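Local coordinates for protein kojibiose phosphorylase (Gut metagenome, PDB 6W0P) that is a phosphorylase of glycoside hydrolase family 65, with a helical central catalytic domain between the N-terminal and C-terminal domains of that family, at residues 374-385 with 394-405. Numbering follows the deposited sequence.
Sequences FRYNTLEEAKAR and ACFPVATRNGKE
With CG of F396 swung anti to its own carbonyl carbon (chi1 -78°), the phenyl ring slides against helix 379-388, where A382 CB sits over one face, 3.9 Å from the ring centroid, in a CH-pi contact. A methyl is small enough to let the ring come so close. The ring edge meets R375 O in plane, with CE1 3.2 Å from that oxygen, while L379 CD2 touches both F396 CZ and A394 CB. A382 also grips through its backbone: C395 N donates to A382 O at 2.9 Å, from above the carbonyl plane. R385 leaves the helix with CG anti to the backbone N (chi1 -176°) and bends at chi2, laying one guanidinium face over E405 CG. Water 3 links R385 NE to E405 OE1 without a salt bridge; R385 NH1 pairs with G77 O and E388. The E405 carboxylate suits its place: OE1 takes V398 N and OE2 takes A399 N, each on its syn lone pair. G403 CA lies 3.5 Å from T378 CG2; at phi 106° a CB would strike that methyl and E381 CB, which suits glycine. Water 2 bridges T378 O and G403 O. Loop 394-405 thus packs against the junction of helices 365-376 and 379-388 in the central (alpha/alpha)6 barrel characteristic of family 65.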
# COMPACT_ATOMS: atom_id res chain seq x y z
N PHE A 374 28.99 -0.94 11.60
CA PHE A 374 27.84 -0.07 11.24
C PHE A 374 26.58 -0.70 11.82
O PHE A 374 25.75 0.05 12.35
CB PHE A 374 27.70 0.16 9.74
CG PHE A 374 26.30 0.59 9.38
CD1 PHE A 374 25.84 1.85 9.73
CD2 PHE A 374 25.43 -0.28 8.77
CE1 PHE A 374 24.55 2.25 9.42
CE2 PHE A 374 24.13 0.11 8.47
CZ PHE A 374 23.70 1.37 8.79
N ARG A 375 26.43 -2.03 11.69
CA ARG A 375 25.24 -2.78 12.15
C ARG A 375 25.25 -2.89 13.68
O ARG A 375 24.18 -2.81 14.28
CB ARG A 375 25.16 -4.16 11.50
CG ARG A 375 25.03 -4.10 9.98
CD ARG A 375 23.78 -3.39 9.48
NE ARG A 375 23.53 -3.69 8.07
CZ ARG A 375 22.46 -3.32 7.37
NH1 ARG A 375 21.49 -2.62 7.93
NH2 ARG A 375 22.36 -3.67 6.10
N TYR A 376 26.40 -3.12 14.29
CA TYR A 376 26.50 -3.16 15.77
C TYR A 376 26.01 -1.81 16.29
O TYR A 376 25.24 -1.77 17.26
CB TYR A 376 27.91 -3.47 16.28
CG TYR A 376 27.91 -3.52 17.79
CD1 TYR A 376 27.45 -4.63 18.47
CD2 TYR A 376 28.21 -2.38 18.52
CE1 TYR A 376 27.35 -4.64 19.85
CE2 TYR A 376 28.12 -2.37 19.91
CZ TYR A 376 27.68 -3.50 20.57
OH TYR A 376 27.61 -3.46 21.94
N ASN A 377 26.40 -0.72 15.64
CA ASN A 377 26.15 0.65 16.15
C ASN A 377 24.72 1.08 15.82
O ASN A 377 24.37 2.20 16.23
CB ASN A 377 27.21 1.64 15.65
CG ASN A 377 28.57 1.40 16.27
OD1 ASN A 377 28.67 1.17 17.48
ND2 ASN A 377 29.62 1.47 15.47
N THR A 378 23.95 0.26 15.10
CA THR A 378 22.51 0.50 14.80
C THR A 378 21.67 -0.65 15.39
O THR A 378 20.52 -0.81 14.95
CB THR A 378 22.24 0.67 13.30
OG1 THR A 378 22.97 -0.32 12.56
CG2 THR A 378 22.62 2.06 12.82
N LEU A 379 22.22 -1.38 16.36
CA LEU A 379 21.49 -2.43 17.11
C LEU A 379 20.23 -1.85 17.78
O LEU A 379 19.20 -2.53 17.75
CB LEU A 379 22.40 -3.07 18.18
CG LEU A 379 22.82 -4.51 17.92
CD1 LEU A 379 23.58 -5.09 19.12
CD2 LEU A 379 21.62 -5.40 17.59
N GLU A 380 20.30 -0.67 18.39
CA GLU A 380 19.15 -0.14 19.18
C GLU A 380 17.98 0.12 18.22
O GLU A 380 16.82 -0.27 18.55
CB GLU A 380 19.58 1.09 19.99
CG GLU A 380 20.44 0.71 21.18
CD GLU A 380 19.72 -0.07 22.28
OE1 GLU A 380 18.53 0.22 22.54
OE2 GLU A 380 20.34 -1.00 22.86
N GLU A 381 18.26 0.70 17.06
CA GLU A 381 17.25 0.95 15.98
C GLU A 381 16.63 -0.38 15.53
O GLU A 381 15.40 -0.40 15.29
CB GLU A 381 17.89 1.67 14.80
CG GLU A 381 18.23 3.11 15.12
CD GLU A 381 19.48 3.35 15.94
OE1 GLU A 381 20.30 2.41 16.14
OE2 GLU A 381 19.64 4.49 16.38
N ALA A 382 17.43 -1.44 15.44
CA ALA A 382 16.98 -2.77 14.99
C ALA A 382 16.06 -3.38 16.06
O ALA A 382 15.12 -4.14 15.70
CB ALA A 382 18.17 -3.66 14.68
N LYS A 383 16.31 -3.07 17.33
CA LYS A 383 15.47 -3.59 18.45
C LYS A 383 14.12 -2.86 18.46
O LYS A 383 13.10 -3.52 18.71
CB LYS A 383 16.19 -3.46 19.79
CG LYS A 383 17.25 -4.52 20.03
CD LYS A 383 18.39 -4.03 20.89
CE LYS A 383 18.27 -4.43 22.34
NZ LYS A 383 19.43 -3.90 23.10
N ALA A 384 14.11 -1.56 18.18
CA ALA A 384 12.87 -0.77 18.06
C ALA A 384 12.07 -1.29 16.85
O ALA A 384 10.82 -1.39 16.95
CB ALA A 384 13.19 0.71 17.99
N ARG A 385 12.76 -1.68 15.78
CA ARG A 385 12.11 -2.21 14.56
C ARG A 385 11.43 -3.54 14.88
O ARG A 385 10.30 -3.73 14.39
CB ARG A 385 13.11 -2.42 13.41
CG ARG A 385 12.46 -2.88 12.11
CD ARG A 385 11.29 -2.04 11.63
NE ARG A 385 10.57 -2.67 10.52
CZ ARG A 385 9.41 -2.26 9.99
NH1 ARG A 385 8.75 -1.23 10.48
NH2 ARG A 385 8.89 -2.94 8.99
N ALA A 394 16.49 -8.08 17.57
CA ALA A 394 16.93 -7.07 16.60
C ALA A 394 16.50 -7.50 15.19
O ALA A 394 16.94 -8.57 14.73
CB ALA A 394 18.43 -6.86 16.69
N CYS A 395 15.60 -6.72 14.58
CA CYS A 395 15.12 -6.88 13.19
C CYS A 395 15.80 -5.79 12.37
O CYS A 395 15.32 -4.64 12.42
CB CYS A 395 13.61 -6.77 13.08
SG CYS A 395 13.02 -6.90 11.37
N PHE A 396 16.92 -6.10 11.72
CA PHE A 396 17.65 -5.12 10.89
C PHE A 396 16.78 -4.79 9.67
O PHE A 396 16.17 -5.66 9.05
CB PHE A 396 19.03 -5.64 10.51
CG PHE A 396 20.04 -5.53 11.61
CD1 PHE A 396 20.71 -4.33 11.83
CD2 PHE A 396 20.30 -6.60 12.45
CE1 PHE A 396 21.61 -4.21 12.88
CE2 PHE A 396 21.18 -6.46 13.51
CZ PHE A 396 21.84 -5.27 13.72
N PRO A 397 16.73 -3.50 9.28
CA PRO A 397 15.80 -3.06 8.25
C PRO A 397 16.18 -3.43 6.82
O PRO A 397 17.35 -3.63 6.55
CB PRO A 397 15.82 -1.53 8.45
CG PRO A 397 17.25 -1.25 8.92
CD PRO A 397 17.53 -2.40 9.85
N VAL A 398 15.19 -3.44 5.93
CA VAL A 398 15.34 -3.60 4.45
C VAL A 398 16.20 -2.46 3.92
O VAL A 398 17.20 -2.71 3.21
CB VAL A 398 13.97 -3.65 3.75
CG1 VAL A 398 14.11 -3.61 2.25
CG2 VAL A 398 13.18 -4.88 4.18
N ALA A 399 15.82 -1.22 4.23
CA ALA A 399 16.51 -0.01 3.74
C ALA A 399 16.70 0.97 4.89
O ALA A 399 15.70 1.28 5.57
CB ALA A 399 15.72 0.59 2.62
N THR A 400 17.94 1.46 5.08
CA THR A 400 18.28 2.41 6.16
C THR A 400 19.61 3.12 5.88
O THR A 400 20.47 2.50 5.17
CB THR A 400 18.33 1.67 7.50
OG1 THR A 400 18.25 2.64 8.54
CG2 THR A 400 19.58 0.83 7.68
N ARG A 401 19.74 4.35 6.38
CA ARG A 401 21.06 4.91 6.75
C ARG A 401 21.20 5.02 8.28
O ARG A 401 22.31 4.71 8.76
CB ARG A 401 21.33 6.25 6.07
CG ARG A 401 22.75 6.77 6.30
CD ARG A 401 23.85 5.84 5.83
NE ARG A 401 25.15 6.23 6.35
CZ ARG A 401 25.54 6.04 7.61
NH1 ARG A 401 24.76 5.44 8.49
NH2 ARG A 401 26.73 6.47 8.00
N ASN A 402 20.17 5.41 9.02
CA ASN A 402 20.34 5.74 10.47
C ASN A 402 20.04 4.52 11.35
O ASN A 402 20.24 4.65 12.57
CB ASN A 402 19.56 6.99 10.89
CG ASN A 402 18.09 6.74 11.11
OD1 ASN A 402 17.60 5.66 10.76
ND2 ASN A 402 17.37 7.72 11.67
N GLY A 403 19.65 3.39 10.76
CA GLY A 403 19.34 2.13 11.47
C GLY A 403 17.85 1.86 11.54
O GLY A 403 17.44 0.68 11.79
N LYS A 404 17.03 2.89 11.38
CA LYS A 404 15.55 2.75 11.36
C LYS A 404 15.10 2.28 9.97
O LYS A 404 15.77 2.62 8.97
CB LYS A 404 14.84 4.06 11.70
CG LYS A 404 15.10 4.55 13.11
CD LYS A 404 14.23 5.71 13.50
CE LYS A 404 14.42 6.07 14.95
NZ LYS A 404 14.15 7.51 15.17
N GLU A 405 13.97 1.59 9.91
CA GLU A 405 13.39 1.18 8.62
C GLU A 405 13.05 2.46 7.83
O GLU A 405 12.37 3.33 8.37
CB GLU A 405 12.18 0.26 8.81
CG GLU A 405 11.62 -0.24 7.50
CD GLU A 405 12.63 -1.05 6.71
OE1 GLU A 405 12.82 -2.22 7.06
OE2 GLU A 405 13.24 -0.49 5.76
O HOH W 1 19.74 -2.54 5.49
O HOH W 2 19.29 -1.20 12.41
O HOH W 3 12.15 -4.16 8.79